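Local coordinates for elastase inhibitor AFUEI (PDB 3W0E), which inhibits elastases, acting non-competitively and with nanomolar affinity on the enzyme of its own fungus and also blocking human leukocyte elastase, at residues Q19-A24 and N60-A65; N32-L37 and L52-N57. All coordinates share one frame; numbering follows the deposited sequence.

Contact 1: residues Q19-A24 and N60-A65; sequences QPYTDA and NEIISA
Pro20 and Glu61 form a single beta bridge, their CA atoms 4.3 Å apart, with a backbone hydrogen bond to each side of the pair. It ties the link between helices 2-15 and 23-28 to the start of strand 62-67, in a protein of the I78 inhibitor family (CI-2 clan). Ile62 N bonds to Gln19 O at 2.8 Å, and Tyr21 N to Asn60 O at 2.9 Å. The same two acceptors also receive CA-H...O contacts from Glu61 and Pro20. CG1 of Ile62, lying beside the isoleucine's own backbone N, comes within 3.2 Å of Gln19 O, and the extended branch brings CD1 obliquely to the Tyr21 ring, 3.9 Å from CD1 of the tyrosine. With CG anti to the backbone N (chi1 -173°), the ring carries on past the isoleucine to Ile54, Val56, Ile34 and Val36 of the sheet; Val12 and Leu16 pack on Ile62. Tyr21 is the centre of an inverse gamma turn, and Thr22 right after it is the N-cap of helix 23-28, its OG1 bonded to Val25 N. The carboxamide of Asn60, a residue with positive phi (67°), turns to the tyrosine's backbone: ND2 donates to Tyr21 O at 3.0 Å, from above the carbonyl plane rather than on a lone pair, and lies 3.8 Å from Tyr21 CB.

Contact 2: residues N32-L37 and L52-N57; sequences NPIRVL and LNIQVN
Arg35 and Asn53 lie side by side on one face of two parallel strands, pointing the same way, with guanidinium and amide planes 30° apart. Asn53 OD1 sits at the guanidinium edge, in its plane, and is gripped twice: by NE of Arg35 at 2.8 Å and, more weakly, by NH2 of the same arginine. The arginine chain runs straight out to CD and bends at chi3 (67°), which turns NE back to the amide. Asn53 ND2 bonds to His66 O and to the terminal Ala68 OXT, so both ends of the amide are held and its flip is fixed. On this same face Leu37 CD1 crosses over Asn53 CB at 3.9 Å, and CB of the leucine meets CG of Gln55, whose NE2 bonds to Glu46 O of the second subunit. On the opposite face Ile34 and Ile54 run alongside each other, CG2 to CG1 at 4.1 Å; at the strand end Val36 CG1 meets Val56 CG2 at 4.0 Å, the two valines crossing at a slant. Between the faces, backbone bonds alternate from Pro33 O-Leu52 N to Leu37 O-Val56 N, and a water joins Leu37 O to Val56 O. Adjacent parallel strands joined by a long loop are characteristic of the CI-2 fold, where that connection carries the protease-binding loop in relatives.

In the fold
Contact 2 is nested within the chain loop that contact 1 closes, and their centres are about 9 Å apart. Strand 52-56 is central in the three-stranded sheet, parallel to 34-37 and antiparallel to 62-67, so it carries one contact over to the other. Gln55 joins them through a classic beta bulge: Gln55 O lies 2.8 Å from Ile63 N and Gln55 N 2.8 Å from Ser64 O, both probable hydrogen bonds. The tyrosine of contact 1 packs against the isoleucine face of contact 2. Both contacts also touch the second subunit, whose Tyr47 packs on Ile63, Ser64 and Gln55; Tyr47 belongs to the connection probably equivalent to the protease-binding loop of CI-2 relatives.

Contact 1: residues Q19-A24 and N60-A65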
ATOM      1  N   GLN A  19      16.566  -2.942  -5.113  1.00 20.79           N
ATOM      2  CA  GLN A  19      16.966  -3.866  -6.165  1.00 23.67           C
ATOM      3  C   GLN A  19      16.111  -3.658  -7.395  1.00 20.39           C
ATOM      4  O   GLN A  19      14.929  -3.291  -7.290  1.00 16.74           O
ATOM      5  CB  GLN A  19      16.829  -5.301  -5.684  1.00 23.93           C
ATOM      6  CG  GLN A  19      17.350  -5.489  -4.285  1.00 31.93           C
ATOM      7  CD  GLN A  19      18.787  -5.913  -4.246  1.00 38.39           C
ATOM      8  OE1 GLN A  19      19.682  -5.107  -4.524  1.00 45.50           O
ATOM      9  NE2 GLN A  19      19.031  -7.185  -3.910  1.00 45.38           N
ATOM     10  N   PRO A  20      16.702  -3.901  -8.569  1.00 18.19           N
ATOM     11  CA  PRO A  20      15.981  -3.837  -9.836  1.00 17.30           C
ATOM     12  C   PRO A  20      14.914  -4.925  -9.868  1.00 18.98           C
ATOM     13  O   PRO A  20      15.157  -6.053  -9.408  1.00 18.29           O
ATOM     14  CB  PRO A  20      17.062  -4.156 -10.885  1.00 23.77           C
ATOM     15  CG  PRO A  20      18.141  -4.847 -10.138  1.00 28.32           C
ATOM     16  CD  PRO A  20      18.118  -4.272  -8.748  1.00 22.46           C
ATOM     17  N   TYR A  21      13.737  -4.585 -10.376  1.00 14.43           N
ATOM     18  CA  TYR A  21      12.660  -5.554 -10.481  1.00 14.39           C
ATOM     19  C   TYR A  21      12.836  -6.354 -11.774  1.00 18.20           C
ATOM     20  O   TYR A  21      12.269  -6.020 -12.818  1.00 17.50           O
ATOM     21  CB  TYR A  21      11.311  -4.855 -10.463  1.00 18.39           C
ATOM     22  CG  TYR A  21      10.176  -5.833 -10.397  1.00 17.78           C
ATOM     23  CD1 TYR A  21      10.063  -6.726  -9.334  1.00 19.50           C
ATOM     24  CD2 TYR A  21       9.238  -5.888 -11.404  1.00 19.70           C
ATOM     25  CE1 TYR A  21       9.014  -7.638  -9.281  1.00 19.71           C
ATOM     26  CE2 TYR A  21       8.197  -6.791 -11.362  1.00 22.74           C
ATOM     27  CZ  TYR A  21       8.088  -7.657 -10.294  1.00 15.61           C
ATOM     28  OH  TYR A  21       7.038  -8.564 -10.274  1.00 18.97           O
ATOM     29  N   THR A  22      13.626  -7.419 -11.685  1.00 17.83           N
ATOM     30  CA  THR A  22      14.032  -8.181 -12.858  1.00 21.70           C
ATOM     31  C   THR A  22      13.030  -9.280 -13.128  1.00 21.19           C
ATOM     32  O   THR A  22      12.169  -9.558 -12.298  1.00 16.75           O
ATOM     33  CB  THR A  22      15.384  -8.849 -12.605  1.00 24.27           C
ATOM     34  OG1 THR A  22      15.260  -9.717 -11.472  1.00 22.23           O
ATOM     35  CG2 THR A  22      16.460  -7.794 -12.306  1.00 23.71           C
ATOM     36  N   ASP A  23      13.149  -9.936 -14.276  1.00 23.40           N
ATOM     37  CA  ASP A  23      12.271 -11.069 -14.561  1.00 23.49           C
ATOM     38  C   ASP A  23      12.506 -12.174 -13.552  1.00 20.12           C
ATOM     39  O   ASP A  23      11.571 -12.872 -13.175  1.00 22.35           O
ATOM     40  CB  ASP A  23      12.491 -11.595 -15.982  1.00 25.95           C
ATOM     41  CG  ASP A  23      12.241 -10.535 -17.032  1.00 32.77           C
ATOM     42  OD1 ASP A  23      11.260  -9.775 -16.873  1.00 34.81           O
ATOM     43  OD2 ASP A  23      13.036 -10.450 -17.997  1.00 42.46           O
ATOM     44  N   ALA A  24      13.741 -12.316 -13.087  1.00 20.82           N
ATOM     45  CA  ALA A  24      14.038 -13.374 -12.116  1.00 23.60           C
ATOM     46  C   ALA A  24      13.301 -13.131 -10.794  1.00 23.70           C
ATOM     47  O   ALA A  24      12.751 -14.061 -10.198  1.00 25.49           O
ATOM     48  CB  ALA A  24      15.531 -13.502 -11.895  1.00 26.82           C
ATOM     49  N   ASN A  60      13.433   1.490 -12.312  1.00 16.49           N
ATOM     50  CA  ASN A  60      12.905   0.147 -12.094  1.00 15.30           C
ATOM     51  C   ASN A  60      13.466  -0.468 -10.824  1.00 16.37           C
ATOM     52  O   ASN A  60      13.529  -1.691 -10.703  1.00 16.72           O
ATOM     53  CB  ASN A  60      13.181  -0.788 -13.291  1.00 13.02           C
ATOM     54  CG  ASN A  60      12.319  -2.044 -13.261  1.00 19.10           C
ATOM     55  OD1 ASN A  60      11.106  -1.973 -13.061  1.00 18.23           O
ATOM     56  ND2 ASN A  60      12.942  -3.197 -13.469  1.00 14.31           N
ATOM     57  N   GLU A  61      13.879   0.375  -9.881  1.00 14.63           N
ATOM     58  CA  GLU A  61      14.376  -0.102  -8.593  1.00 16.82           C
ATOM     59  C   GLU A  61      13.241  -0.142  -7.588  1.00 16.70           C
ATOM     60  O   GLU A  61      12.478   0.804  -7.485  1.00 18.07           O
ATOM     61  CB  GLU A  61      15.527   0.783  -8.112  1.00 18.81           C
ATOM     62  CG  GLU A  61      16.679   0.746  -9.106  1.00 21.37           C
ATOM     63  CD  GLU A  61      17.692   1.855  -8.895  1.00 30.01           C
ATOM     64  OE1 GLU A  61      18.797   1.747  -9.479  1.00 38.03           O
ATOM     65  OE2 GLU A  61      17.391   2.829  -8.157  1.00 26.82           O
ATOM     66  N   ILE A  62      13.129  -1.245  -6.856  1.00 15.79           N
ATOM     67  CA  ILE A  62      12.001  -1.425  -5.937  1.00 13.63           C
ATOM     68  C   ILE A  62      12.056  -0.443  -4.778  1.00 16.20           C
ATOM     69  O   ILE A  62      13.074  -0.374  -4.070  1.00 20.70           O
ATOM     70  CB  ILE A  62      11.958  -2.874  -5.421  1.00 17.14           C
ATOM     71  CG1 ILE A  62      11.879  -3.838  -6.624  1.00 14.85           C
ATOM     72  CG2 ILE A  62      10.823  -3.080  -4.414  1.00 18.84           C
ATOM     73  CD1 ILE A  62      11.949  -5.299  -6.264  1.00 24.53           C
ATOM     74  N   ILE A  63      10.978   0.329  -4.594  1.00 18.41           N
ATOM     75  CA  ILE A  63      10.905   1.256  -3.463  1.00 18.59           C
ATOM     76  C   ILE A  63       9.862   0.856  -2.436  1.00 20.01           C
ATOM     77  O   ILE A  63       9.900   1.350  -1.312  1.00 21.16           O
ATOM     78  CB  ILE A  63      10.679   2.733  -3.875  1.00 17.88           C
ATOM     79  CG1 ILE A  63       9.348   2.927  -4.597  1.00 18.88           C
ATOM     80  CG2 ILE A  63      11.855   3.244  -4.742  1.00 21.89           C
ATOM     81  CD1 ILE A  63       9.278   4.262  -5.341  1.00 22.26           C
ATOM     82  N   SER A  64       8.917  -0.001  -2.821  1.00 13.39           N
ATOM     83  CA  SER A  64       7.935  -0.478  -1.847  1.00 20.89           C
ATOM     84  C   SER A  64       7.011  -1.538  -2.416  1.00 18.10           C
ATOM     85  O   SER A  64       7.039  -1.819  -3.615  1.00 17.90           O
ATOM     86  CB  SER A  64       7.094   0.691  -1.337  1.00 20.62           C
ATOM     87  OG  SER A  64       6.454   0.380  -0.106  1.00 26.75           O
ATOM     88  N   ALA A  65       6.186  -2.122  -1.547  1.00 19.24           N
ATOM     89  CA  ALA A  65       5.176  -3.087  -1.987  1.00 18.74           C
ATOM     90  C   ALA A  65       3.999  -3.062  -1.028  1.00 21.32           C
ATOM     91  O   ALA A  65       4.173  -2.833   0.167  1.00 24.68           O
ATOM     92  CB  ALA A  65       5.766  -4.500  -2.067  1.00 21.61           C
TER

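Contact 2: residues N32-L37 and L52-N57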
ATOM      1  N   ASN A  32      -0.929 -13.467  -7.328  1.00 24.38           N
ATOM      2  CA  ASN A  32      -1.654 -13.243  -8.564  1.00 29.26           C
ATOM      3  C   ASN A  32      -2.950 -12.474  -8.294  1.00 28.30           C
ATOM      4  O   ASN A  32      -3.807 -12.968  -7.610  1.00 27.67           O
ATOM      5  CB  ASN A  32      -1.955 -14.597  -9.221  1.00 31.82           C
ATOM      6  CG  ASN A  32      -2.573 -14.465 -10.591  1.00 37.46           C
ATOM      7  OD1 ASN A  32      -3.117 -15.415 -11.128  1.00 44.91           O
ATOM      8  ND2 ASN A  32      -2.517 -13.292 -11.141  1.00 36.56           N
ATOM      9  N   PRO A  33      -3.090 -11.262  -8.793  1.00 24.09           N
ATOM     10  CA  PRO A  33      -2.211 -10.668  -9.796  1.00 25.91           C
ATOM     11  C   PRO A  33      -1.124  -9.819  -9.201  1.00 23.92           C
ATOM     12  O   PRO A  33      -1.218  -9.491  -8.049  1.00 16.97           O
ATOM     13  CB  PRO A  33      -3.150  -9.766 -10.551  1.00 23.42           C
ATOM     14  CG  PRO A  33      -4.193  -9.438  -9.583  1.00 25.91           C
ATOM     15  CD  PRO A  33      -4.406 -10.625  -8.778  1.00 22.56           C
ATOM     16  N   ILE A  34      -0.113  -9.493 -10.002  1.00 18.36           N
ATOM     17  CA  ILE A  34       0.945  -8.587  -9.557  1.00 16.59           C
ATOM     18  C   ILE A  34       0.918  -7.374 -10.490  1.00 16.59           C
ATOM     19  O   ILE A  34       0.864  -7.523 -11.719  1.00 17.16           O
ATOM     20  CB  ILE A  34       2.320  -9.234  -9.682  1.00 19.42           C
ATOM     21  CG1 ILE A  34       2.463 -10.395  -8.699  1.00 19.66           C
ATOM     22  CG2 ILE A  34       3.425  -8.223  -9.426  1.00 14.24           C
ATOM     23  CD1 ILE A  34       3.677 -11.266  -9.000  1.00 23.30           C
ATOM     24  N   ARG A  35       0.938  -6.176  -9.917  1.00 12.81           N
ATOM     25  CA  ARG A  35       0.922  -4.950 -10.702  1.00 15.62           C
ATOM     26  C   ARG A  35       2.158  -4.136 -10.359  1.00 16.36           C
ATOM     27  O   ARG A  35       2.497  -3.976  -9.191  1.00 15.56           O
ATOM     28  CB  ARG A  35      -0.323  -4.118 -10.385  1.00 15.53           C
ATOM     29  CG  ARG A  35      -0.322  -2.721 -10.984  1.00 17.12           C
ATOM     30  CD  ARG A  35      -1.704  -2.074 -10.831  1.00 18.57           C
ATOM     31  NE  ARG A  35      -2.017  -1.816  -9.431  1.00 19.68           N
ATOM     32  CZ  ARG A  35      -3.168  -1.301  -9.009  1.00 22.03           C
ATOM     33  NH1 ARG A  35      -4.123  -1.018  -9.885  1.00 21.66           N
ATOM     34  NH2 ARG A  35      -3.361  -1.089  -7.714  1.00 20.39           N
ATOM     35  N   VAL A  36       2.835  -3.620 -11.377  1.00 12.50           N
ATOM     36  CA  VAL A  36       3.988  -2.760 -11.126  1.00 14.68           C
ATOM     37  C   VAL A  36       3.546  -1.286 -11.191  1.00 14.13           C
ATOM     38  O   VAL A  36       2.929  -0.859 -12.169  1.00 20.37           O
ATOM     39  CB  VAL A  36       5.140  -3.055 -12.121  1.00 17.85           C
ATOM     40  CG1 VAL A  36       6.353  -2.162 -11.803  1.00 19.73           C
ATOM     41  CG2 VAL A  36       5.555  -4.513 -12.021  1.00 17.33           C
ATOM     42  N   LEU A  37       3.848  -0.516 -10.144  1.00 14.78           N
ATOM     43  CA  LEU A  37       3.450   0.878 -10.085  1.00 11.82           C
ATOM     44  C   LEU A  37       4.661   1.740 -10.414  1.00 15.71           C
ATOM     45  O   LEU A  37       5.639   1.693  -9.694  1.00 16.90           O
ATOM     46  CB  LEU A  37       2.936   1.222  -8.687  1.00 18.33           C
ATOM     47  CG  LEU A  37       1.657   0.471  -8.285  1.00 14.52           C
ATOM     48  CD1 LEU A  37       1.200   0.880  -6.907  1.00 19.10           C
ATOM     49  CD2 LEU A  37       0.565   0.747  -9.334  1.00 17.87           C
ATOM     50  N   LEU A  52      -0.652  -7.979  -5.495  1.00 15.73           N
ATOM     51  CA  LEU A  52       0.607  -7.482  -4.990  1.00 18.88           C
ATOM     52  C   LEU A  52       1.034  -6.321  -5.875  1.00 17.35           C
ATOM     53  O   LEU A  52       1.142  -6.464  -7.094  1.00 16.78           O
ATOM     54  CB  LEU A  52       1.672  -8.572  -4.988  1.00 16.49           C
ATOM     55  CG  LEU A  52       3.073  -8.107  -4.609  1.00 21.29           C
ATOM     56  CD1 LEU A  52       3.078  -7.415  -3.234  1.00 22.28           C
ATOM     57  CD2 LEU A  52       4.033  -9.290  -4.615  1.00 19.20           C
ATOM     58  N   ASN A  53       1.259  -5.171  -5.253  1.00 18.79           N
ATOM     59  CA  ASN A  53       1.751  -4.000  -5.968  1.00 17.64           C
ATOM     60  C   ASN A  53       3.217  -3.804  -5.676  1.00 14.48           C
ATOM     61  O   ASN A  53       3.623  -3.698  -4.528  1.00 17.16           O
ATOM     62  CB  ASN A  53       0.982  -2.740  -5.562  1.00 16.41           C
ATOM     63  CG  ASN A  53      -0.473  -2.814  -5.913  1.00 14.65           C
ATOM     64  OD1 ASN A  53      -0.850  -2.682  -7.076  1.00 18.48           O
ATOM     65  ND2 ASN A  53      -1.311  -3.044  -4.911  1.00 23.60           N
ATOM     66  N   ILE A  54       4.022  -3.775  -6.732  1.00 18.94           N
ATOM     67  CA  ILE A  54       5.446  -3.529  -6.593  1.00 14.72           C
ATOM     68  C   ILE A  54       5.699  -2.120  -7.107  1.00 13.04           C
ATOM     69  O   ILE A  54       5.471  -1.837  -8.281  1.00 13.59           O
ATOM     70  CB  ILE A  54       6.239  -4.513  -7.442  1.00 15.76           C
ATOM     71  CG1 ILE A  54       5.909  -5.955  -7.026  1.00 15.87           C
ATOM     72  CG2 ILE A  54       7.739  -4.235  -7.313  1.00 16.65           C
ATOM     73  CD1 ILE A  54       6.469  -6.338  -5.688  1.00 19.52           C
ATOM     74  N   GLN A  55       6.156  -1.234  -6.236  1.00 15.36           N
ATOM     75  CA  GLN A  55       6.338   0.146  -6.633  1.00 17.86           C
ATOM     76  C   GLN A  55       7.811   0.347  -6.918  1.00 15.80           C
ATOM     77  O   GLN A  55       8.667   0.007  -6.083  1.00 15.80           O
ATOM     78  CB  GLN A  55       5.875   1.088  -5.517  1.00 21.52           C
ATOM     79  CG  GLN A  55       5.791   2.537  -5.952  1.00 25.81           C
ATOM     80  CD  GLN A  55       4.770   3.338  -5.156  1.00 26.89           C
ATOM     81  OE1 GLN A  55       4.218   2.870  -4.147  1.00 34.45           O
ATOM     82  NE2 GLN A  55       4.501   4.550  -5.619  1.00 29.37           N
ATOM     83  N   VAL A  56       8.112   0.886  -8.096  1.00 13.87           N
ATOM     84  CA  VAL A  56       9.501   1.091  -8.482  1.00 16.06           C
ATOM     85  C   VAL A  56       9.748   2.584  -8.732  1.00 17.00           C
ATOM     86  O   VAL A  56       8.803   3.379  -8.906  1.00 14.86           O
ATOM     87  CB  VAL A  56       9.883   0.235  -9.734  1.00 12.60           C
ATOM     88  CG1 VAL A  56       9.735  -1.265  -9.439  1.00 13.33           C
ATOM     89  CG2 VAL A  56       9.023   0.621 -10.940  1.00 14.12           C
ATOM     90  N   ASN A  57      11.012   2.979  -8.712  1.00 15.50           N
ATOM     91  CA  ASN A  57      11.374   4.325  -9.159  1.00 17.14           C
ATOM     92  C   ASN A  57      11.595   4.387 -10.663  1.00 18.85           C
ATOM     93  O   ASN A  57      11.312   3.420 -11.392  1.00 16.34           O
ATOM     94  CB  ASN A  57      12.593   4.863  -8.397  1.00 19.97           C
ATOM     95  CG  ASN A  57      13.844   4.031  -8.608  1.00 19.47           C
ATOM     96  OD1 ASN A  57      13.961   3.281  -9.590  1.00 16.89           O
ATOM     97  ND2 ASN A  57      14.806   4.162  -7.679  1.00 22.07           N
TER
HETATM   98  O   HOH W   1       6.262   4.530  -8.439  1.00 23.92           O